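Long-range contacts in o-succinylbenzoate synthase (PDB 2OZT), which catalyses the metal-dependent dehydration of 2-succinyl-6-hydroxy-2,4-cyclohexadiene-1-carboxylate to 2-succinylbenzoate, a step of phylloquinone biosynthesis: residues 12-18 and 301-305; 28-33 and 45-51; 72-77 and 91-95; 103-108 and 284-288. All coordinates share one frame; numbering follows the deposited sequence.

Contact 1 (12-18 and 301-305); sequences EPLQEPL and DRWRS
Trp303 fills the inside of the corner that strand 3-20 turns at Gln15 and Glu16, and here the packing is tight. Leu18 crosses the indole at about a right angle: its CD1 sits over one face, 3.9 Å from the centroid of the five-membered ring, a CH-pi contact, while CB of Leu18 meets CD1 of Trp303 at 3.6 Å. The opposite face lies against CB of the preceding Arg302. Glu16 O approaches the indole edge, 3.2 Å from CD1 of Trp303. The backbones are tied by one nearly straight bond, Gln15 N to Trp303 O at 2.8 Å, and CD2 of Leu14 rests on that same carbonyl oxygen.

The outer side is looser and largely polar. Gln15 reaches back along 301-302 and gives Arg302 O only a weak bond from NE2. Glu16 turns CG between its backbone N and carbonyl carbon (chi1 63°), bringing the carboxylate beside Arg302. That guanidinium grips it side-on, NE to OE2 of Glu16 at 3.0 Å and NH2 to OE1 of Glu16 at 3.1 Å, but the planes are 58° apart and both oxygens are met from above the carboxylate.

At the other end the extended Arg304 is buried, with NH1 held by Leu274 O and Tyr10 OH. Its NH2 makes a bent, weak bond to OE1 of Glu12 at 2.9 Å, and a water joins Arg304 NE, Glu12 OE2 and Ser305 O. Thus the N-terminal domain meets the chain after helix 277-290 through an aromatic wedge flanked by two salt bridges, whose paired charges probably largely offset one another.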
# COMPACT_ATOMS: atom_id res chain seq x y z
N GLU A 12 6.98 -16.55 -4.38
CA GLU A 12 8.03 -15.88 -5.14
C GLU A 12 9.12 -15.30 -4.21
O GLU A 12 8.85 -14.47 -3.35
CB GLU A 12 7.41 -14.77 -6.00
CG GLU A 12 8.36 -14.08 -6.94
CD GLU A 12 7.72 -12.94 -7.69
OE1 GLU A 12 6.51 -13.05 -8.06
OE2 GLU A 12 8.44 -11.95 -7.94
N PRO A 13 10.37 -15.76 -4.36
CA PRO A 13 11.41 -15.14 -3.55
C PRO A 13 11.53 -13.62 -3.77
O PRO A 13 11.38 -13.12 -4.89
CB PRO A 13 12.69 -15.85 -4.06
CG PRO A 13 12.16 -17.22 -4.51
CD PRO A 13 10.89 -16.86 -5.20
N LEU A 14 11.83 -12.90 -2.70
CA LEU A 14 12.05 -11.46 -2.82
C LEU A 14 13.38 -11.27 -3.55
O LEU A 14 14.23 -12.19 -3.54
CB LEU A 14 12.06 -10.78 -1.45
CG LEU A 14 10.73 -10.80 -0.67
CD1 LEU A 14 10.84 -10.06 0.65
CD2 LEU A 14 9.60 -10.14 -1.52
N GLN A 15 13.58 -10.11 -4.19
CA GLN A 15 14.84 -9.85 -4.89
C GLN A 15 16.00 -9.73 -3.89
O GLN A 15 17.14 -10.07 -4.20
CB GLN A 15 14.73 -8.60 -5.76
CG GLN A 15 16.04 -8.25 -6.45
CD GLN A 15 15.90 -7.22 -7.55
OE1 GLN A 15 16.12 -7.52 -8.73
NE2 GLN A 15 15.53 -5.99 -7.18
N GLU A 16 15.69 -9.21 -2.72
CA GLU A 16 16.59 -9.29 -1.59
C GLU A 16 15.74 -9.29 -0.34
O GLU A 16 14.58 -8.85 -0.37
CB GLU A 16 17.65 -8.17 -1.61
CG GLU A 16 17.09 -6.74 -1.51
CD GLU A 16 18.19 -5.69 -1.65
OE1 GLU A 16 19.04 -5.65 -0.76
OE2 GLU A 16 18.17 -4.90 -2.61
N PRO A 17 16.28 -9.82 0.77
CA PRO A 17 15.48 -9.97 1.98
C PRO A 17 15.06 -8.63 2.54
O PRO A 17 15.78 -7.64 2.38
CB PRO A 17 16.44 -10.66 2.97
CG PRO A 17 17.81 -10.44 2.41
CD PRO A 17 17.65 -10.34 0.92
N LEU A 18 13.89 -8.60 3.18
CA LEU A 18 13.39 -7.39 3.84
C LEU A 18 13.36 -7.53 5.35
O LEU A 18 12.61 -8.34 5.90
CB LEU A 18 11.99 -7.03 3.34
CG LEU A 18 11.23 -5.89 4.03
CD1 LEU A 18 11.88 -4.52 3.77
CD2 LEU A 18 9.78 -5.88 3.58
N ASP A 301 10.91 -1.83 -5.59
CA ASP A 301 11.62 -2.74 -6.50
C ASP A 301 12.78 -3.49 -5.91
O ASP A 301 13.11 -4.56 -6.41
CB ASP A 301 12.16 -2.00 -7.72
CG ASP A 301 11.08 -1.65 -8.70
OD1 ASP A 301 9.94 -2.09 -8.53
OD2 ASP A 301 11.39 -0.91 -9.64
N ARG A 302 13.40 -2.96 -4.87
CA ARG A 302 14.49 -3.71 -4.23
C ARG A 302 14.04 -5.06 -3.75
O ARG A 302 14.81 -6.04 -3.80
CB ARG A 302 15.09 -2.95 -3.06
CG ARG A 302 16.09 -1.93 -3.52
CD ARG A 302 16.76 -1.25 -2.35
NE ARG A 302 17.53 -2.19 -1.55
CZ ARG A 302 18.09 -1.88 -0.38
NH1 ARG A 302 17.93 -0.65 0.12
NH2 ARG A 302 18.78 -2.79 0.28
N TRP A 303 12.81 -5.12 -3.21
CA TRP A 303 12.28 -6.35 -2.61
C TRP A 303 11.42 -7.10 -3.57
O TRP A 303 11.55 -8.31 -3.70
CB TRP A 303 11.55 -6.07 -1.28
CG TRP A 303 12.48 -5.35 -0.42
CD1 TRP A 303 13.51 -5.89 0.31
CD2 TRP A 303 12.60 -3.94 -0.32
NE1 TRP A 303 14.24 -4.88 0.90
CE2 TRP A 303 13.70 -3.68 0.54
CE3 TRP A 303 11.88 -2.86 -0.84
CZ2 TRP A 303 14.08 -2.37 0.88
CZ3 TRP A 303 12.27 -1.57 -0.50
CH2 TRP A 303 13.36 -1.34 0.35
N ARG A 304 10.54 -6.40 -4.26
CA ARG A 304 9.73 -7.11 -5.26
C ARG A 304 9.47 -6.27 -6.47
O ARG A 304 8.64 -5.36 -6.47
CB ARG A 304 8.42 -7.64 -4.68
CG ARG A 304 7.66 -8.45 -5.71
CD ARG A 304 6.47 -9.15 -5.09
NE ARG A 304 5.86 -10.08 -6.05
CZ ARG A 304 4.80 -10.84 -5.80
NH1 ARG A 304 4.09 -10.70 -4.70
NH2 ARG A 304 4.32 -11.64 -6.75
N SER A 305 10.19 -6.61 -7.52
CA SER A 305 10.04 -5.97 -8.78
C SER A 305 8.84 -6.60 -9.49
O SER A 305 8.70 -7.83 -9.54
CB SER A 305 11.35 -6.16 -9.57
OG SER A 305 11.17 -5.81 -10.92
O HOH W 1 7.02 -9.91 -8.74

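Contact 2 (28-33 and 45-51); sequences RSGIYL and GEIAPLP
Tyr32 and Glu46 run side by side on one face of the sheet. The extended Glu46 chain, with CG opposite its backbone N (chi1 175°), carries the carboxylate to the rim of the tyrosine ring, where CE1 of Tyr32 lies 3.6 Å from CD of Glu46, the planes nearly perpendicular. Glu46 OE2 is claimed by Tyr10 OH and Gly276 N, OE1 by Ala279 N. On the other face Ile31 and Ile47 meet CB to CB at 4.1 Å, and Leu33 CD1 reaches Ile47 CD1. These pairs belong to the antiparallel hairpin of strands 23-36 and 42-47, in the enolase-type N-terminal domain; Ile31 and Ile47 exchange both backbone bonds. Arg28 bends at chi2 and chi3 (-77° and -86°) and curls over the outgoing loop. NH1 donates to Ala48 O and NH2 to Pro49 O, each at 2.8 Å and from above the carbonyl plane; NE also bonds Leu274 O and NH1 Ala273 O. CD1 of Leu50 sits centrally over the guanidinium, 3.5 Å from CZ of Arg28. A leucine replacing this arginine would remove both donors, and the loop at 48-50, with Ala48 O short of its mate, would probably be freer to shift. A water links Ser29 O to Pro49 O.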
# COMPACT_ATOMS: atom_id res chain seq x y z
N ARG A 28 7.29 -13.82 -0.98
CA ARG A 28 5.86 -13.45 -0.92
C ARG A 28 5.07 -14.55 -1.60
O ARG A 28 5.50 -15.05 -2.62
CB ARG A 28 5.57 -12.12 -1.65
CG ARG A 28 5.86 -10.89 -0.80
CD ARG A 28 4.72 -10.73 0.17
NE ARG A 28 3.57 -9.98 -0.35
CZ ARG A 28 2.29 -10.21 -0.02
NH1 ARG A 28 1.36 -9.35 -0.44
NH2 ARG A 28 1.95 -11.28 0.70
N SER A 29 3.91 -14.87 -1.04
CA SER A 29 3.01 -15.89 -1.62
C SER A 29 1.66 -15.25 -1.90
O SER A 29 1.31 -14.21 -1.31
CB SER A 29 2.85 -17.05 -0.66
OG SER A 29 4.10 -17.71 -0.50
N GLY A 30 0.89 -15.88 -2.78
CA GLY A 30 -0.48 -15.39 -3.08
C GLY A 30 -1.14 -16.32 -4.05
O GLY A 30 -0.67 -17.44 -4.27
N ILE A 31 -2.25 -15.83 -4.60
CA ILE A 31 -3.02 -16.60 -5.58
C ILE A 31 -3.21 -15.76 -6.81
O ILE A 31 -3.52 -14.55 -6.71
CB ILE A 31 -4.38 -16.88 -4.99
CG1 ILE A 31 -4.30 -17.93 -3.87
CG2 ILE A 31 -5.36 -17.37 -6.06
CD1 ILE A 31 -5.57 -17.91 -2.99
N TYR A 32 -3.02 -16.40 -7.96
CA TYR A 32 -3.48 -15.79 -9.24
C TYR A 32 -4.76 -16.43 -9.71
O TYR A 32 -4.92 -17.65 -9.64
CB TYR A 32 -2.44 -15.95 -10.34
CG TYR A 32 -1.13 -15.25 -10.05
CD1 TYR A 32 -1.11 -13.93 -9.62
CD2 TYR A 32 0.08 -15.91 -10.21
CE1 TYR A 32 0.06 -13.30 -9.35
CE2 TYR A 32 1.29 -15.25 -9.94
CZ TYR A 32 1.26 -13.94 -9.54
OH TYR A 32 2.45 -13.28 -9.26
N LEU A 33 -5.67 -15.58 -10.20
CA LEU A 33 -6.96 -16.02 -10.75
C LEU A 33 -6.93 -15.80 -12.25
O LEU A 33 -6.47 -14.77 -12.71
CB LEU A 33 -8.11 -15.15 -10.25
CG LEU A 33 -8.29 -15.14 -8.73
CD1 LEU A 33 -9.34 -14.12 -8.31
CD2 LEU A 33 -8.64 -16.49 -8.16
N GLY A 45 -6.59 -11.84 -11.95
CA GLY A 45 -6.59 -11.08 -10.68
C GLY A 45 -5.58 -11.75 -9.77
O GLY A 45 -5.08 -12.85 -10.02
N GLU A 46 -5.27 -11.02 -8.70
CA GLU A 46 -4.30 -11.50 -7.71
C GLU A 46 -4.81 -11.25 -6.31
O GLU A 46 -5.25 -10.15 -5.98
CB GLU A 46 -2.98 -10.78 -7.94
CG GLU A 46 -1.90 -11.11 -6.89
CD GLU A 46 -0.54 -10.48 -7.20
OE1 GLU A 46 -0.31 -9.88 -8.29
OE2 GLU A 46 0.34 -10.57 -6.27
N ILE A 47 -4.70 -12.29 -5.47
CA ILE A 47 -5.05 -12.25 -4.03
C ILE A 47 -3.78 -12.47 -3.23
O ILE A 47 -3.20 -13.56 -3.26
CB ILE A 47 -6.02 -13.39 -3.69
CG1 ILE A 47 -7.28 -13.30 -4.59
CG2 ILE A 47 -6.41 -13.44 -2.23
CD1 ILE A 47 -8.24 -14.50 -4.47
N ALA A 48 -3.31 -11.43 -2.53
CA ALA A 48 -2.04 -11.53 -1.81
C ALA A 48 -2.10 -10.82 -0.46
O ALA A 48 -1.43 -9.80 -0.29
CB ALA A 48 -0.93 -10.91 -2.69
N PRO A 49 -2.82 -11.36 0.52
CA PRO A 49 -2.79 -10.74 1.84
C PRO A 49 -1.35 -10.73 2.38
O PRO A 49 -0.50 -11.59 2.00
CB PRO A 49 -3.69 -11.62 2.68
CG PRO A 49 -3.64 -13.01 1.98
CD PRO A 49 -3.61 -12.61 0.50
N LEU A 50 -1.04 -9.74 3.20
CA LEU A 50 0.32 -9.57 3.69
C LEU A 50 0.39 -10.02 5.15
O LEU A 50 -0.35 -9.51 5.97
CB LEU A 50 0.71 -8.09 3.54
CG LEU A 50 2.16 -7.66 3.81
CD1 LEU A 50 3.12 -8.31 2.83
CD2 LEU A 50 2.27 -6.14 3.68
N PRO A 51 1.19 -11.07 5.45
CA PRO A 51 1.27 -11.59 6.82
C PRO A 51 1.51 -10.48 7.85
O PRO A 51 2.42 -9.64 7.67
CB PRO A 51 2.48 -12.54 6.76
CG PRO A 51 2.39 -13.14 5.32
CD PRO A 51 2.07 -11.84 4.53
O HOH W 2 -0.58 -13.96 0.62
O HOH W 3 1.45 -10.83 -10.56

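Contact 3 (72-77 and 91-95); sequences LTPEIM and FATAW
Met77, present as selenomethionine, lies over Trp95, and this pairing supplies the aromatic part of the contact. The chain bends at its last torsion (chi3 -56°), which folds the methyl back over the indole: CE of Met77 stands 3.7 Å from the centroid of the five-membered ring of Trp95, over the face, a CH-pi contact, and 3.4 Å from CD2 of Trp95. SE of Met77 approaches the six-membered ring of Trp95 obliquely, 4.8 Å from its centroid, completing a Met-aromatic pair. Trp95 can receive it because its CG points away from the backbone N (chi1 -173°), which swings the indole off the helix toward 72-77.

Apolar contacts flank this pair. Pro74 crosses the far end of the indole at about a right angle, with CD 3.7 Å from CZ2 of Trp95, and Leu72 sets its CB against CZ3 of Trp95. Leu72 CD1 meets the edge of the other ring, 3.9 Å from CE1 of Phe91, while the selenium of Met77 packs on CB of Phe91.

Polar groups act within 72-77 rather than across to the helix. Thr73 is the N-cap of the short helix 74-77: its OG1 accepts from Ile76 N at 3.0 Å, a capping bond at the start of the turn that carries Pro74 and Met77. Leu72 O merely borders the indole edge.

The short helix and the residue leading into it close over one side of helix 85-97. Behind them Leu72 pairs with Leu3 of strand 3-20, Phe91 meets Trp5 edge-to-face, and Leu35 of strand 23-36 touches Leu72, Ala94 and Trp95, so the helix is held against the sheet of the N-terminal domain.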
# COMPACT_ATOMS: atom_id res chain seq x y z
N LEU A 72 -18.60 -18.32 -12.11
CA LEU A 72 -18.75 -17.10 -11.33
C LEU A 72 -19.82 -16.18 -11.91
O LEU A 72 -19.96 -16.05 -13.13
CB LEU A 72 -17.42 -16.32 -11.27
CG LEU A 72 -16.23 -16.93 -10.52
CD1 LEU A 72 -14.98 -16.09 -10.82
CD2 LEU A 72 -16.50 -16.99 -9.02
N THR A 73 -20.51 -15.50 -11.01
CA THR A 73 -21.46 -14.43 -11.34
C THR A 73 -21.24 -13.37 -10.28
O THR A 73 -20.67 -13.67 -9.25
CB THR A 73 -22.93 -14.93 -11.19
OG1 THR A 73 -23.14 -15.35 -9.84
CG2 THR A 73 -23.22 -16.10 -12.14
N PRO A 74 -21.72 -12.12 -10.51
CA PRO A 74 -21.70 -11.07 -9.48
C PRO A 74 -22.34 -11.48 -8.15
O PRO A 74 -21.80 -11.15 -7.07
CB PRO A 74 -22.48 -9.92 -10.15
CG PRO A 74 -22.23 -10.14 -11.61
CD PRO A 74 -22.24 -11.62 -11.79
N GLU A 75 -23.46 -12.20 -8.21
CA GLU A 75 -24.10 -12.67 -6.99
C GLU A 75 -23.24 -13.70 -6.22
O GLU A 75 -23.12 -13.63 -4.99
CB GLU A 75 -25.52 -13.19 -7.27
CG GLU A 75 -25.66 -14.16 -8.44
CD GLU A 75 -26.01 -13.53 -9.82
OE1 GLU A 75 -25.45 -12.47 -10.19
OE2 GLU A 75 -26.83 -14.15 -10.55
N ILE A 76 -22.59 -14.61 -6.95
CA ILE A 76 -21.61 -15.52 -6.30
C ILE A 76 -20.45 -14.72 -5.67
O ILE A 76 -20.06 -14.97 -4.51
CB ILE A 76 -21.12 -16.60 -7.28
CG1 ILE A 76 -22.24 -17.65 -7.49
CG2 ILE A 76 -19.81 -17.28 -6.79
CD1 ILE A 76 -22.02 -18.54 -8.67
N MSE A 77 -19.93 -13.74 -6.39
CA MSE A 77 -18.82 -12.95 -5.82
C MSE A 77 -19.24 -12.10 -4.63
O MSE A 77 -18.42 -11.81 -3.75
CB MSE A 77 -18.11 -12.14 -6.89
CG MSE A 77 -17.29 -13.04 -7.82
SE MSE A 77 -16.44 -12.05 -9.21
CE MSE A 77 -18.03 -11.19 -9.95
N PHE A 91 -10.95 -11.02 -6.82
CA PHE A 91 -12.08 -11.41 -7.67
C PHE A 91 -12.67 -10.22 -8.39
O PHE A 91 -13.00 -10.33 -9.56
CB PHE A 91 -13.11 -12.15 -6.87
CG PHE A 91 -12.77 -13.61 -6.68
CD1 PHE A 91 -13.03 -14.52 -7.73
CD2 PHE A 91 -12.11 -14.06 -5.51
CE1 PHE A 91 -12.73 -15.89 -7.59
CE2 PHE A 91 -11.77 -15.40 -5.37
CZ PHE A 91 -12.09 -16.30 -6.40
N ALA A 92 -12.80 -9.08 -7.73
CA ALA A 92 -13.41 -7.91 -8.37
C ALA A 92 -12.57 -7.42 -9.53
O ALA A 92 -13.08 -7.15 -10.64
CB ALA A 92 -13.64 -6.80 -7.34
N THR A 93 -11.26 -7.35 -9.35
CA THR A 93 -10.37 -6.90 -10.42
C THR A 93 -10.27 -7.92 -11.57
O THR A 93 -10.19 -7.53 -12.74
CB THR A 93 -8.97 -6.46 -9.87
OG1 THR A 93 -8.36 -7.56 -9.19
CG2 THR A 93 -9.07 -5.24 -8.88
N ALA A 94 -10.27 -9.20 -11.23
CA ALA A 94 -10.27 -10.21 -12.27
C ALA A 94 -11.53 -10.06 -13.12
O ALA A 94 -11.44 -10.07 -14.35
CB ALA A 94 -10.21 -11.61 -11.64
N TRP A 95 -12.68 -9.97 -12.47
CA TRP A 95 -13.97 -9.87 -13.22
C TRP A 95 -13.93 -8.66 -14.15
O TRP A 95 -14.28 -8.74 -15.33
CB TRP A 95 -15.12 -9.72 -12.25
CG TRP A 95 -16.49 -9.78 -12.89
CD1 TRP A 95 -17.28 -8.72 -13.23
CD2 TRP A 95 -17.22 -10.96 -13.21
NE1 TRP A 95 -18.47 -9.17 -13.77
CE2 TRP A 95 -18.45 -10.54 -13.78
CE3 TRP A 95 -16.96 -12.33 -13.10
CZ2 TRP A 95 -19.42 -11.46 -14.22
CZ3 TRP A 95 -17.95 -13.25 -13.55
CH2 TRP A 95 -19.15 -12.79 -14.10

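Contact 4 (103-108 and 284-288); sequences YRVRPW and FHLLE
Val105 CG1 rests on CB of Phe284 at 3.8 Å, in the apolar middle of the contact. Next to it the Phe284 ring and the Trp108 indole lie alongside one another with opposite headings, CD1 of Trp108 3.8 Å from CD2 of Phe284, with their planes at an oblique 54°. Leu287 brings CB up to NE1 of Trp108, one helical turn further on, so the segment 103-108 lies along one side of helix 277-290 as it heads for strand 112-114, the first strand of the barrel.

Toward one end lies Tyr103, stacked face to face on His285: the ring centroids are 3.6 Å apart and the planes only 7° from parallel. His285 CB also touches the tyrosine face, and a water at the edge of the imidazole joins ND1 of His285 to Arg104 O. With a serine in place of the tyrosine the imidazole would lose its stacking partner and, held at ND1 by the water, would probably be freer to tilt.

At the other end Arg106 grips Glu288 side-on, NE to OE2 of Glu288 at 2.9 Å and NH2 to OE1 of Glu288 at 3.0 Å; OE2 is met on its syn side, OE1 from above the carboxylate plane. Glu288 bends at chi2 (-70°) to meet it, and CH2 of Trp108 lies over a face of the guanidinium. A second water is held by four groups: Arg106 N and Trp108 NE1 donate to it, while it donates to Phe284 O and to OE2 of Glu288, 2.7 Å away. With an arginine and a water on its carboxylate, Glu288 is likely to stay ionised, and Arg106 probably offsets a negative charge placed near the C-terminal end of the helix.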
# COMPACT_ATOMS: atom_id res chain seq x y z
N TYR A 103 -4.50 -3.01 -20.05
CA TYR A 103 -5.04 -1.74 -19.58
C TYR A 103 -4.17 -0.57 -19.96
O TYR A 103 -2.96 -0.70 -20.04
CB TYR A 103 -5.08 -1.72 -18.05
CG TYR A 103 -6.18 -2.52 -17.42
CD1 TYR A 103 -5.91 -3.37 -16.33
CD2 TYR A 103 -7.50 -2.39 -17.85
CE1 TYR A 103 -6.92 -4.05 -15.71
CE2 TYR A 103 -8.51 -3.07 -17.25
CZ TYR A 103 -8.23 -3.90 -16.17
OH TYR A 103 -9.28 -4.54 -15.59
N ARG A 104 -4.82 0.59 -20.13
CA ARG A 104 -4.13 1.86 -20.30
C ARG A 104 -3.68 2.33 -18.92
O ARG A 104 -4.47 2.38 -18.00
CB ARG A 104 -5.09 2.89 -20.91
CG ARG A 104 -4.54 4.31 -21.03
CD ARG A 104 -3.37 4.36 -21.99
NE ARG A 104 -3.77 4.18 -23.39
CZ ARG A 104 -3.01 3.62 -24.33
NH1 ARG A 104 -1.80 3.15 -24.02
NH2 ARG A 104 -3.46 3.51 -25.57
N VAL A 105 -2.38 2.57 -18.78
CA VAL A 105 -1.86 3.03 -17.50
C VAL A 105 -0.86 4.14 -17.76
O VAL A 105 -0.51 4.42 -18.91
CB VAL A 105 -1.21 1.87 -16.66
CG1 VAL A 105 -2.21 0.78 -16.34
CG2 VAL A 105 -0.02 1.30 -17.33
N ARG A 106 -0.44 4.80 -16.70
CA ARG A 106 0.50 5.89 -16.85
C ARG A 106 1.51 5.90 -15.70
O ARG A 106 1.24 5.32 -14.63
CB ARG A 106 -0.23 7.23 -16.96
CG ARG A 106 -0.59 7.84 -15.66
CD ARG A 106 -1.35 9.14 -15.82
NE ARG A 106 -2.75 8.90 -16.18
CZ ARG A 106 -3.61 9.89 -16.38
NH1 ARG A 106 -3.20 11.16 -16.25
NH2 ARG A 106 -4.86 9.62 -16.68
N PRO A 107 2.69 6.48 -15.97
CA PRO A 107 3.57 6.85 -14.90
C PRO A 107 2.84 7.83 -13.99
O PRO A 107 2.27 8.82 -14.45
CB PRO A 107 4.75 7.53 -15.62
CG PRO A 107 4.20 7.94 -16.92
CD PRO A 107 3.28 6.82 -17.28
N TRP A 108 2.81 7.47 -12.72
CA TRP A 108 2.56 8.42 -11.65
C TRP A 108 3.84 8.63 -10.87
O TRP A 108 4.70 7.72 -10.85
CB TRP A 108 1.52 7.79 -10.73
CG TRP A 108 0.20 7.56 -11.41
CD1 TRP A 108 -0.28 6.37 -11.90
CD2 TRP A 108 -0.81 8.54 -11.70
NE1 TRP A 108 -1.51 6.55 -12.46
CE2 TRP A 108 -1.87 7.87 -12.36
CE3 TRP A 108 -0.93 9.91 -11.48
CZ2 TRP A 108 -3.04 8.51 -12.77
CZ3 TRP A 108 -2.12 10.56 -11.92
CH2 TRP A 108 -3.14 9.85 -12.57
N PHE A 284 -2.81 0.29 -10.90
CA PHE A 284 -2.58 1.41 -11.83
C PHE A 284 -3.81 1.68 -12.73
O PHE A 284 -4.08 2.85 -13.04
CB PHE A 284 -1.30 1.24 -12.64
CG PHE A 284 -0.06 1.69 -11.89
CD1 PHE A 284 0.33 1.05 -10.71
CD2 PHE A 284 0.70 2.74 -12.37
CE1 PHE A 284 1.48 1.48 -10.02
CE2 PHE A 284 1.83 3.16 -11.72
CZ PHE A 284 2.24 2.54 -10.54
N HIS A 285 -4.54 0.64 -13.15
CA HIS A 285 -5.77 0.88 -13.90
C HIS A 285 -6.77 1.66 -13.03
O HIS A 285 -7.43 2.60 -13.50
CB HIS A 285 -6.36 -0.48 -14.30
CG HIS A 285 -7.78 -0.43 -14.81
ND1 HIS A 285 -8.14 0.23 -15.96
CD2 HIS A 285 -8.93 -0.95 -14.30
CE1 HIS A 285 -9.44 0.13 -16.14
NE2 HIS A 285 -9.95 -0.59 -15.16
N LEU A 286 -6.95 1.23 -11.78
CA LEU A 286 -7.86 1.94 -10.90
C LEU A 286 -7.44 3.42 -10.68
O LEU A 286 -8.28 4.30 -10.54
CB LEU A 286 -7.93 1.24 -9.54
CG LEU A 286 -8.68 -0.12 -9.60
CD1 LEU A 286 -8.34 -0.99 -8.41
CD2 LEU A 286 -10.19 0.16 -9.64
N LEU A 287 -6.13 3.67 -10.64
CA LEU A 287 -5.64 5.03 -10.50
C LEU A 287 -6.02 5.94 -11.67
O LEU A 287 -5.98 7.16 -11.53
CB LEU A 287 -4.13 5.03 -10.31
CG LEU A 287 -3.61 4.34 -8.99
CD1 LEU A 287 -2.11 4.35 -8.90
CD2 LEU A 287 -4.23 5.01 -7.76
N GLU A 288 -6.38 5.37 -12.83
CA GLU A 288 -6.86 6.22 -13.94
C GLU A 288 -8.20 6.87 -13.54
O GLU A 288 -8.52 7.95 -14.03
CB GLU A 288 -7.06 5.43 -15.22
CG GLU A 288 -5.77 4.90 -15.88
CD GLU A 288 -4.97 6.04 -16.47
OE1 GLU A 288 -5.49 6.75 -17.37
OE2 GLU A 288 -3.83 6.26 -16.02
O HOH W 4 -6.95 1.69 -17.79
O HOH W 5 -2.51 4.66 -14.35

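Contacts 1, 2 and 3 follow one another along the N-terminal domain, contact 1 joining it to the chain after helix 277-290. Contacts 1 and 2 share neighbouring strands (Glu12 N to Arg28 O 2.7 Å, a probable hydrogen bond); contact 2 packs on contact 3 where Leu33 CD1 meets Phe91 CD1 at 3.8 Å. Contact 4, on helix 277-290, touches contact 3 only at Thr93 O and Tyr103 OH, 4.2 Å apart. Contacts 1 and 2 come closest to the active site: the Leu18 side chain is about 7 Å from that of Lys138, the predicted proton donor, and the Leu50 side chain about 6 Å from that of Lys245, the predicted acceptor, and about 10 Å from the sodium ion.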